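Local coordinates for protein endo-1,4-b-d-mannanase (Trichoderma reesei, PDB 1QNR) that probably hydrolyses internal beta-1,4-mannosidic linkages of mannan chains, as an endo-acting beta-mannanase of glycoside hydrolase family 5, at residues Cys26-Phe31 with Trp306-Thr311; Ile70-Leu75 with Leu89-Tyr94; Gly238-Tyr243 with Asn255-Thr260. One frame throughout, in Å; residues are numbered along the deposited sequence.

Interaction 1 of 3, residues Cys26-Phe31 with Trp306-Thr311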
loop_
_atom_site.group_PDB
_atom_site.type_symbol
_atom_site.label_atom_id
_atom_site.label_comp_id
_atom_site.label_asym_id
_atom_site.label_seq_id
_atom_site.Cartn_x
_atom_site.Cartn_y
_atom_site.Cartn_z
ATOM N N CYS A 26 7.611 2.343 -2.223
ATOM C CA CYS A 26 8.526 2.096 -3.357
ATOM C C CYS A 26 7.852 1.192 -4.355
ATOM O O CYS A 26 8.146 -0.013 -4.508
ATOM C CB CYS A 26 9.843 1.492 -2.836
ATOM S SG CYS A 26 11.079 1.338 -4.236
ATOM N N TYR A 27 6.819 1.720 -5.073
ATOM C CA TYR A 27 6.013 0.861 -5.958
ATOM C C TYR A 27 6.899 0.161 -6.971
ATOM O O TYR A 27 6.640 -1.022 -7.317
ATOM C CB TYR A 27 4.836 1.622 -6.655
ATOM C CG TYR A 27 5.256 2.466 -7.854
ATOM C CD1 TYR A 27 5.358 1.863 -9.132
ATOM C CD2 TYR A 27 5.528 3.810 -7.713
ATOM C CE1 TYR A 27 5.794 2.655 -10.212
ATOM C CE2 TYR A 27 5.941 4.602 -8.785
ATOM C CZ TYR A 27 6.044 3.984 -10.019
ATOM O OH TYR A 27 6.454 4.768 -11.132
ATOM N N TRP A 28 7.901 0.915 -7.424
ATOM C CA TRP A 28 8.706 0.558 -8.602
ATOM C C TRP A 28 9.793 -0.458 -8.260
ATOM O O TRP A 28 10.391 -1.116 -9.158
ATOM C CB TRP A 28 9.317 1.874 -9.172
ATOM C CG TRP A 28 9.980 2.776 -8.151
ATOM C CD1 TRP A 28 9.411 3.884 -7.571
ATOM C CD2 TRP A 28 11.327 2.675 -7.571
ATOM N NE1 TRP A 28 10.315 4.448 -6.634
ATOM C CE2 TRP A 28 11.486 3.718 -6.641
ATOM C CE3 TRP A 28 12.423 1.771 -7.752
ATOM C CZ2 TRP A 28 12.668 3.987 -5.916
ATOM C CZ3 TRP A 28 13.587 2.004 -6.979
ATOM C CH2 TRP A 28 13.679 3.087 -6.088
ATOM N N CYS A 29 10.000 -0.712 -6.956
ATOM C CA CYS A 29 10.993 -1.711 -6.559
ATOM C C CYS A 29 10.670 -3.103 -7.122
ATOM O O CYS A 29 11.517 -3.923 -7.540
ATOM C CB CYS A 29 10.967 -1.758 -4.971
ATOM S SG CYS A 29 12.005 -0.448 -4.104
ATOM N N SER A 30 9.329 -3.387 -7.230
ATOM C CA SER A 30 8.872 -4.698 -7.757
ATOM C C SER A 30 9.181 -4.964 -9.218
ATOM O O SER A 30 9.041 -6.133 -9.630
ATOM C CB SER A 30 7.274 -4.738 -7.705
ATOM O OG SER A 30 6.948 -4.542 -6.315
ATOM N N PHE A 31 9.550 -3.928 -9.992
ATOM C CA PHE A 31 9.737 -4.118 -11.443
ATOM C C PHE A 31 11.217 -3.955 -11.826
ATOM O O PHE A 31 11.550 -3.929 -13.022
ATOM C CB PHE A 31 8.855 -3.065 -12.192
ATOM C CG PHE A 31 7.401 -3.025 -11.735
ATOM C CD1 PHE A 31 6.724 -4.232 -11.457
ATOM C CD2 PHE A 31 6.712 -1.812 -11.715
ATOM C CE1 PHE A 31 5.357 -4.154 -11.038
ATOM C CE2 PHE A 31 5.368 -1.770 -11.378
ATOM C CZ PHE A 31 4.696 -2.928 -10.981
ATOM N N TRP A 306 4.912 9.043 0.635
ATOM C CA TRP A 306 4.997 8.785 -0.810
ATOM C C TRP A 306 5.955 9.798 -1.400
ATOM O O TRP A 306 5.631 11.041 -1.331
ATOM C CB TRP A 306 3.573 8.892 -1.470
ATOM C CG TRP A 306 3.670 8.587 -2.954
ATOM C CD1 TRP A 306 4.023 9.450 -3.962
ATOM C CD2 TRP A 306 3.389 7.325 -3.604
ATOM N NE1 TRP A 306 4.013 8.800 -5.179
ATOM C CE2 TRP A 306 3.603 7.476 -4.994
ATOM C CE3 TRP A 306 2.953 6.074 -3.118
ATOM C CZ2 TRP A 306 3.457 6.455 -5.907
ATOM C CZ3 TRP A 306 2.721 5.039 -4.058
ATOM C CH2 TRP A 306 2.984 5.206 -5.438
ATOM N N GLN A 307 7.183 9.481 -1.878
ATOM C CA GLN A 307 7.665 8.107 -2.054
ATOM C C GLN A 307 9.204 8.138 -2.090
ATOM O O GLN A 307 9.836 9.203 -2.263
ATOM C CB GLN A 307 7.190 7.515 -3.399
ATOM C CG GLN A 307 7.689 8.289 -4.672
ATOM C CD GLN A 307 7.400 7.534 -5.979
ATOM O OE1 GLN A 307 7.386 6.318 -6.101
ATOM N NE2 GLN A 307 7.189 8.320 -7.088
ATOM N N TRP A 308 9.830 6.938 -1.917
ATOM C CA TRP A 308 11.286 6.842 -2.052
ATOM C C TRP A 308 11.784 7.094 -3.470
ATOM O O TRP A 308 11.160 6.601 -4.423
ATOM C CB TRP A 308 11.675 5.364 -1.647
ATOM C CG TRP A 308 13.160 5.142 -1.373
ATOM C CD1 TRP A 308 14.101 4.681 -2.223
ATOM C CD2 TRP A 308 13.816 5.532 -0.149
ATOM N NE1 TRP A 308 15.351 4.654 -1.562
ATOM C CE2 TRP A 308 15.191 5.236 -0.292
ATOM C CE3 TRP A 308 13.334 6.058 1.082
ATOM C CZ2 TRP A 308 16.146 5.440 0.736
ATOM C CZ3 TRP A 308 14.288 6.267 2.104
ATOM C CH2 TRP A 308 15.686 5.967 1.906
ATOM N N GLY A 309 12.900 7.832 -3.587
ATOM C CA GLY A 309 13.630 7.939 -4.882
ATOM C C GLY A 309 15.089 7.507 -4.640
ATOM O O GLY A 309 15.599 7.752 -3.544
ATOM N N ASP A 310 15.628 6.804 -5.640
ATOM C CA ASP A 310 17.042 6.383 -5.451
ATOM C C ASP A 310 17.726 6.299 -6.816
ATOM O O ASP A 310 17.112 6.551 -7.883
ATOM C CB ASP A 310 17.073 4.995 -4.739
ATOM C CG ASP A 310 18.246 4.896 -3.762
ATOM O OD1 ASP A 310 19.380 5.404 -4.049
ATOM O OD2 ASP A 310 18.045 4.250 -2.684
ATOM N N THR A 311 19.034 6.037 -6.818
ATOM C CA THR A 311 19.813 5.932 -8.042
ATOM C C THR A 311 20.712 4.713 -7.995
ATOM O O THR A 311 20.913 4.125 -6.871
ATOM C CB THR A 311 20.687 7.207 -8.268
ATOM O OG1 THR A 311 21.727 7.284 -7.270
ATOM C CG2 THR A 311 19.842 8.475 -8.255
HETATM O O HOH W 1 6.080 4.478 -4.423
HETATM O O HOH W 2 6.747 7.451 -10.347
#

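Interaction 2 of 3, residues Ile70-Leu75 with Leu89-Tyr94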
loop_
_atom_site.group_PDB
_atom_site.type_symbol
_atom_site.label_atom_id
_atom_site.label_comp_id
_atom_site.label_asym_id
_atom_site.label_seq_id
_atom_site.Cartn_x
_atom_site.Cartn_y
_atom_site.Cartn_z
ATOM N N ILE A 70 8.651 -6.561 -18.203
ATOM C CA ILE A 70 8.004 -7.273 -17.074
ATOM C C ILE A 70 6.477 -7.220 -17.208
ATOM O O ILE A 70 5.878 -6.178 -17.569
ATOM C CB ILE A 70 8.422 -6.569 -15.760
ATOM C CG1 ILE A 70 9.956 -6.594 -15.576
ATOM C CG2 ILE A 70 7.756 -7.220 -14.536
ATOM C CD1 ILE A 70 10.552 -7.938 -15.799
ATOM N N TRP A 71 5.849 -8.354 -16.884
ATOM C CA TRP A 71 4.393 -8.457 -16.743
ATOM C C TRP A 71 4.042 -9.567 -15.758
ATOM O O TRP A 71 4.744 -10.605 -15.809
ATOM C CB TRP A 71 3.688 -8.665 -18.128
ATOM C CG TRP A 71 4.072 -9.920 -18.860
ATOM C CD1 TRP A 71 5.263 -10.121 -19.525
ATOM C CD2 TRP A 71 3.300 -11.118 -19.037
ATOM N NE1 TRP A 71 5.239 -11.373 -20.113
ATOM C CE2 TRP A 71 4.066 -12.031 -19.812
ATOM C CE3 TRP A 71 2.026 -11.536 -18.556
ATOM C CZ2 TRP A 71 3.566 -13.288 -20.134
ATOM C CZ3 TRP A 71 1.525 -12.806 -18.879
ATOM C CH2 TRP A 71 2.308 -13.665 -19.675
ATOM N N PHE A 72 3.037 -9.353 -14.849
ATOM C CA PHE A 72 2.710 -10.429 -13.901
ATOM C C PHE A 72 1.449 -11.182 -14.384
ATOM O O PHE A 72 1.330 -12.372 -14.030
ATOM C CB PHE A 72 2.490 -9.872 -12.503
ATOM C CG PHE A 72 3.729 -9.238 -11.815
ATOM C CD1 PHE A 72 5.025 -9.434 -12.302
ATOM C CD2 PHE A 72 3.563 -8.478 -10.663
ATOM C CE1 PHE A 72 6.119 -8.834 -11.634
ATOM C CE2 PHE A 72 4.637 -7.880 -9.988
ATOM C CZ PHE A 72 5.914 -8.085 -10.499
ATOM N N GLN A 73 0.512 -10.561 -15.091
ATOM C CA GLN A 73 -0.727 -11.265 -15.501
ATOM C C GLN A 73 -1.253 -10.653 -16.806
ATOM O O GLN A 73 -1.286 -9.398 -16.919
ATOM C CB GLN A 73 -1.754 -11.095 -14.334
ATOM C CG GLN A 73 -3.114 -11.771 -14.659
ATOM C CD GLN A 73 -4.078 -11.749 -13.515
ATOM O OE1 GLN A 73 -4.758 -12.735 -13.145
ATOM N NE2 GLN A 73 -4.307 -10.572 -12.840
ATOM N N LYS A 74 -1.701 -11.549 -17.734
ATOM C CA LYS A 74 -2.351 -11.098 -18.985
ATOM C C LYS A 74 -3.827 -11.475 -18.857
ATOM O O LYS A 74 -4.164 -12.647 -18.602
ATOM C CB LYS A 74 -1.696 -11.825 -20.175
ATOM C CG LYS A 74 -2.527 -11.500 -21.456
ATOM C CD LYS A 74 -1.944 -12.155 -22.716
ATOM C CE LYS A 74 -2.985 -12.031 -23.842
ATOM N NZ LYS A 74 -2.624 -12.867 -25.045
ATOM N N LEU A 75 -4.694 -10.481 -18.982
ATOM C CA LEU A 75 -6.140 -10.620 -18.824
ATOM C C LEU A 75 -6.804 -10.692 -20.191
ATOM O O LEU A 75 -6.662 -9.753 -20.951
ATOM C CB LEU A 75 -6.698 -9.452 -17.976
ATOM C CG LEU A 75 -6.122 -9.499 -16.523
ATOM C CD1 LEU A 75 -6.402 -8.205 -15.812
ATOM C CD2 LEU A 75 -6.678 -10.718 -15.775
ATOM N N LEU A 89 6.725 -12.971 -12.091
ATOM C CA LEU A 89 6.780 -12.905 -10.603
ATOM C C LEU A 89 8.138 -13.220 -10.031
ATOM O O LEU A 89 8.315 -12.964 -8.852
ATOM C CB LEU A 89 5.645 -13.770 -10.049
ATOM C CG LEU A 89 4.245 -13.159 -10.154
ATOM C CD1 LEU A 89 3.178 -14.227 -9.871
ATOM C CD2 LEU A 89 4.074 -11.935 -9.273
ATOM N N GLN A 90 9.071 -13.810 -10.810
ATOM C CA GLN A 90 10.436 -13.930 -10.250
ATOM C C GLN A 90 11.031 -12.592 -9.952
ATOM O O GLN A 90 11.945 -12.568 -9.037
ATOM C CB GLN A 90 11.309 -14.719 -11.280
ATOM C CG GLN A 90 10.881 -16.157 -11.470
ATOM C CD GLN A 90 11.781 -16.959 -12.420
ATOM O OE1 GLN A 90 12.976 -16.663 -12.459
ATOM N NE2 GLN A 90 11.218 -17.952 -13.070
ATOM N N THR A 91 10.701 -11.425 -10.489
ATOM C CA THR A 91 11.208 -10.119 -10.078
ATOM C C THR A 91 10.690 -9.837 -8.655
ATOM O O THR A 91 11.468 -9.375 -7.801
ATOM C CB THR A 91 10.958 -8.844 -10.968
ATOM O OG1 THR A 91 9.512 -8.628 -11.038
ATOM C CG2 THR A 91 11.373 -9.235 -12.398
ATOM N N LEU A 92 9.380 -10.114 -8.390
ATOM C CA LEU A 92 8.886 -9.944 -6.985
ATOM C C LEU A 92 9.503 -10.975 -6.021
ATOM O O LEU A 92 9.783 -10.568 -4.847
ATOM C CB LEU A 92 7.351 -10.085 -7.004
ATOM C CG LEU A 92 6.620 -9.748 -5.684
ATOM C CD1 LEU A 92 6.863 -8.309 -5.219
ATOM C CD2 LEU A 92 5.101 -9.978 -5.876
ATOM N N ASP A 93 9.873 -12.164 -6.519
ATOM C CA ASP A 93 10.518 -13.109 -5.573
ATOM C C ASP A 93 11.832 -12.508 -5.044
ATOM O O ASP A 93 12.210 -12.684 -3.869
ATOM C CB ASP A 93 10.883 -14.434 -6.273
ATOM C CG ASP A 93 9.726 -15.295 -6.697
ATOM O OD1 ASP A 93 8.585 -15.097 -6.228
ATOM O OD2 ASP A 93 9.992 -16.264 -7.477
ATOM N N TYR A 94 12.611 -11.814 -5.901
ATOM C CA TYR A 94 13.877 -11.226 -5.454
ATOM C C TYR A 94 13.676 -10.119 -4.427
ATOM O O TYR A 94 14.455 -9.890 -3.510
ATOM C CB TYR A 94 14.799 -10.819 -6.646
ATOM C CG TYR A 94 16.210 -10.535 -6.082
ATOM C CD1 TYR A 94 17.061 -11.603 -5.744
ATOM C CD2 TYR A 94 16.643 -9.253 -5.775
ATOM C CE1 TYR A 94 18.308 -11.378 -5.170
ATOM C CE2 TYR A 94 17.883 -9.031 -5.197
ATOM C CZ TYR A 94 18.707 -10.088 -4.899
ATOM O OH TYR A 94 19.985 -9.886 -4.357
#

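Interaction 3 of 3, residues Gly238-Tyr243 with Asn255-Thr260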
loop_
_atom_site.group_PDB
_atom_site.type_symbol
_atom_site.label_atom_id
_atom_site.label_comp_id
_atom_site.label_asym_id
_atom_site.label_seq_id
_atom_site.Cartn_x
_atom_site.Cartn_y
_atom_site.Cartn_z
ATOM N N GLY A 238 -6.491 -0.302 9.942
ATOM C CA GLY A 238 -7.002 0.634 8.938
ATOM C C GLY A 238 -5.862 1.326 8.177
ATOM O O GLY A 238 -4.732 1.470 8.724
ATOM N N THR A 239 -6.121 1.754 6.936
ATOM C CA THR A 239 -5.176 2.569 6.154
ATOM C C THR A 239 -5.845 3.875 5.750
ATOM O O THR A 239 -7.065 3.936 5.462
ATOM C CB THR A 239 -4.751 1.845 4.815
ATOM O OG1 THR A 239 -5.919 1.380 4.093
ATOM C CG2 THR A 239 -3.848 0.630 5.151
ATOM N N PHE A 240 -5.038 4.952 5.661
ATOM C CA PHE A 240 -5.563 6.196 5.049
ATOM C C PHE A 240 -4.412 6.950 4.362
ATOM O O PHE A 240 -3.235 6.731 4.708
ATOM C CB PHE A 240 -6.309 7.138 5.994
ATOM C CG PHE A 240 -5.473 7.675 7.134
ATOM C CD1 PHE A 240 -5.315 6.970 8.303
ATOM C CD2 PHE A 240 -4.842 8.908 7.004
ATOM C CE1 PHE A 240 -4.569 7.440 9.412
ATOM C CE2 PHE A 240 -4.048 9.424 8.100
ATOM C CZ PHE A 240 -3.941 8.658 9.294
ATOM N N HIS A 241 -4.729 7.718 3.310
ATOM C CA HIS A 241 -3.743 8.456 2.502
ATOM C C HIS A 241 -4.050 9.990 2.578
ATOM O O HIS A 241 -5.059 10.300 3.161
ATOM C CB HIS A 241 -3.828 7.994 1.013
ATOM C CG HIS A 241 -3.546 6.504 0.795
ATOM N ND1 HIS A 241 -3.626 5.908 -0.457
ATOM C CD2 HIS A 241 -3.248 5.463 1.618
ATOM C CE1 HIS A 241 -3.304 4.634 -0.407
ATOM N NE2 HIS A 241 -3.110 4.307 0.880
ATOM N N LEU A 242 -3.115 10.823 2.068
ATOM C CA LEU A 242 -3.384 12.275 2.269
ATOM C C LEU A 242 -2.677 13.061 1.132
ATOM O O LEU A 242 -1.440 13.123 1.030
ATOM C CB LEU A 242 -2.842 12.776 3.591
ATOM C CG LEU A 242 -2.828 14.303 3.874
ATOM C CD1 LEU A 242 -4.279 14.862 3.826
ATOM C CD2 LEU A 242 -2.206 14.584 5.263
ATOM N N TYR A 243 -3.515 13.752 0.322
ATOM C CA TYR A 243 -3.003 14.566 -0.797
ATOM C C TYR A 243 -3.828 15.841 -0.995
ATOM O O TYR A 243 -4.693 15.917 -1.866
ATOM C CB TYR A 243 -3.035 13.748 -2.107
ATOM C CG TYR A 243 -2.026 12.556 -2.141
ATOM C CD1 TYR A 243 -0.691 12.790 -2.378
ATOM C CD2 TYR A 243 -2.500 11.284 -1.905
ATOM C CE1 TYR A 243 0.205 11.710 -2.391
ATOM C CE2 TYR A 243 -1.625 10.190 -1.861
ATOM C CZ TYR A 243 -0.309 10.419 -2.153
ATOM O OH TYR A 243 0.620 9.367 -2.252
ATOM N N ASN A 255 -3.654 17.799 9.442
ATOM C CA ASN A 255 -3.526 17.379 10.846
ATOM C C ASN A 255 -4.853 16.834 11.362
ATOM O O ASN A 255 -4.880 15.788 12.037
ATOM C CB ASN A 255 -3.033 18.566 11.728
ATOM C CG ASN A 255 -1.641 18.944 11.240
ATOM O OD1 ASN A 255 -0.636 18.217 11.381
ATOM N ND2 ASN A 255 -1.492 20.101 10.547
ATOM N N GLY A 256 -5.982 17.527 11.082
ATOM C CA GLY A 256 -7.291 17.022 11.508
ATOM C C GLY A 256 -7.661 15.703 10.815
ATOM O O GLY A 256 -8.340 14.841 11.381
ATOM N N TRP A 257 -7.284 15.563 9.510
ATOM C CA TRP A 257 -7.490 14.291 8.797
ATOM C C TRP A 257 -6.793 13.108 9.510
ATOM O O TRP A 257 -7.416 12.028 9.673
ATOM C CB TRP A 257 -6.964 14.442 7.361
ATOM C CG TRP A 257 -7.172 13.274 6.438
ATOM C CD1 TRP A 257 -6.210 12.399 5.984
ATOM C CD2 TRP A 257 -8.389 12.867 5.781
ATOM N NE1 TRP A 257 -6.745 11.445 5.133
ATOM C CE2 TRP A 257 -8.098 11.755 4.980
ATOM C CE3 TRP A 257 -9.714 13.355 5.791
ATOM C CZ2 TRP A 257 -9.049 11.137 4.156
ATOM C CZ3 TRP A 257 -10.676 12.721 5.015
ATOM C CH2 TRP A 257 -10.337 11.629 4.205
ATOM N N ILE A 258 -5.541 13.313 9.952
ATOM C CA ILE A 258 -4.876 12.242 10.727
ATOM C C ILE A 258 -5.628 11.987 12.028
ATOM O O ILE A 258 -5.842 10.825 12.416
ATOM C CB ILE A 258 -3.407 12.711 11.021
ATOM C CG1 ILE A 258 -2.606 12.815 9.700
ATOM C CG2 ILE A 258 -2.749 11.737 12.001
ATOM C CD1 ILE A 258 -1.334 13.689 9.890
ATOM N N GLN A 259 -5.964 13.072 12.794
ATOM C CA GLN A 259 -6.605 12.880 14.102
ATOM C C GLN A 259 -7.963 12.142 13.981
ATOM O O GLN A 259 -8.242 11.268 14.818
ATOM C CB GLN A 259 -6.828 14.265 14.770
ATOM C CG GLN A 259 -5.495 14.935 15.123
ATOM C CD GLN A 259 -5.652 16.394 15.554
ATOM O OE1 GLN A 259 -6.514 17.114 15.089
ATOM N NE2 GLN A 259 -4.748 16.755 16.471
ATOM N N THR A 260 -8.816 12.510 13.009
ATOM C CA THR A 260 -10.115 11.835 12.908
ATOM C C THR A 260 -9.980 10.360 12.530
ATOM O O THR A 260 -10.735 9.509 13.035
ATOM C CB THR A 260 -11.068 12.509 11.914
ATOM O OG1 THR A 260 -10.442 12.674 10.632
ATOM C CG2 THR A 260 -11.498 13.925 12.391
#

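Interaction 1 of 3, residues Cys26-Phe31 with Trp306-Thr311
The first and last strands of a TIM barrel, 21-25 and 300-309, run side by side, and here the loop leaving the first, Cys26-Phe31, meets the end of the last, Trp306-Thr311. The one direct hydrogen bond between them runs from Trp28 NE1 to Trp308 O, 3.2 Å long. It is bent at the hydrogen, 141°, although the oxygen lies almost exactly in the indole plane. Tryptophan suits this place because it combines a single donor with a broad apolar plate: Trp28 CZ2 packs 4.0 Å from Trp308 CD1, and Trp28 CH2 meets Asp310 CB. With CG between the backbone N and the carbonyl carbon, chi1 48°, the indole is turned over the Cys26-Cys29 disulfide, whose Cys26 SG lies 3.3 Å above the centre of one face. The sulfur bridge thus both closes the turn and supports the ring.

Tyr27 and Trp306 meet rim to rim, CD2 to CH2 at 3.7 Å. Their planes are only 6° apart, yet neither ring covers the other. Gln307 reaches between the two loop aromatics, bringing OE1 to 3.5 Å from both Tyr27 CE2 and Trp28 CD1. The same oxygen accepts from a water that accepts from Tyr27 N, so a buried amide is tied to the loop backbone indirectly. The polar ends of Tyr27 and Trp306 have partners beyond the two segments: Asn319 for Tyr27 OH, Asp321 for Trp306 NE1. Asp310 OD2 takes Trp308 NE1 at 2.9 Å, and this oxygen, shared with His44, steadies the Trp308 indole.

The peptide bond between Trp306 and Gln307 is cis, and a non-proline cis bond after a tryptophan at the end of the eighth strand is a hallmark of the barrel mouth in clan GH-A, to which family 5 belongs.

Interaction 2 of 3, residues Ile70-Leu75 with Leu89-Tyr94
Thr91 OG1 approaches the edge of the Phe72 ring, 3.5 Å from CE1, and has two backbone carbonyls for partners: Ser30 O, the stronger, and Gly88 O, which lies within bonding range too; the two compete for the hydroxyl's one proton. The hydroxyl owes this position to its first torsion, chi1 62°, which sets OG1 between the backbone N and the carbonyl carbon. Threonine fits well because its other branch is apolar: CG2 meets Ile70 CD1 tip to tip at 3.7 Å. The slightly positive hydrogens of the Phe72 edge are suitable neighbours for an oxygen in a largely buried spot.

One face of the same ring is taken by Leu89. Its CD2 methyl stands 3.9 Å from the ring centroid and 18° off the normal, a CH-pi contact displaced a little toward CG, from which it lies 3.7 Å. These contacts join the long excursion that follows the second barrel strand, 52-54, to the first turn of helix 90-102. In that excursion, strand 73-74 belongs to a small mixed sheet with strands 60-61 and 81-82.

Farther along the helix, Leu92 CB comes to 4.3 Å from Phe72 CZ, a looser touch at the ring's far end. Phe72 also packs against Tyr147 of helix 138-155, while Ile82 of strand 81-82 lies against Leu89.

Interaction 3 of 3, residues Gly238-Tyr243 with Asn255-Thr260
Trp257 pushes the pyrrole end of its indole into the notch that Phe240 and Leu242 leave on the outer side of strand 238-242. Phe240 and Leu242 stand two residues apart on the strand, with His241 between them directed to the other side, so the floor of the notch is backbone. Into it goes NE1, 3.7 Å from Phe240 CD2 and 2.8 Å from His241 O. Next to it, Trp257 CD1 packs against Leu242 CD1 at 3.8 Å. The indole can extend this far because CG lies anti to the backbone N, chi1 -176°, and its long axis slides past both strand side chains in the opposite sense.

The phenyl ring of Phe240 is a bump in its turn. Its CE2 corner fits against the helix surface, 3.9 Å from Ile258 CA and 4.0 Å from Ile258 CG1, crossing the isoleucine side chain at about a right angle. The planes of Phe240 and Trp257 are steeply inclined and the rings meet obliquely. A branched isoleucine suits this spot by presenting a broad apolar flank close to the backbone, and Trp290 of helix 283-295 packs on it as well.

Strand and helix 255-260 run antiparallel at 175°, their axes approaching to 9.7 Å, the usual beta-alpha unit of a TIM barrel wall.

On the barrel's inner side, His241 hydrogen-bonds Glu275 and Glu169. The hydrogen bond from Trp257 is bent, 140°, and His241 O lies somewhat out of the indole plane, yet it satisfies a buried N-H in a largely aromatic setting, where His261 and Tyr218 also meet the indole. Together with the packing it limits the rotation of the indole, and it anchors the backbone of the very residue whose imidazole meets those glutamates.

In the fold
All three contacts belong to one TIM barrel. Interaction 1 lies where the barrel closes, joining the loop after its first strand, 21-25, to its eighth, 300-309; interactions 2 and 3 both fall, in that order, within the sequence it spans. Interaction 2 lies next to it, centres 16 Å apart: Phe31 packs on Phe72, and Ser30 OG on Leu92. Interaction 3 shares the barrel sheet with interaction 1, centres 22 Å apart, and touches it where Tyr243 meets Trp306. Interactions 2 and 3 lie on opposite sides of the chain's centre, 32 Å between centres. Tyr243 also touches a bound beta-D-mannopyranose, placing the meeting of interactions 1 and 3 beside bound sugar.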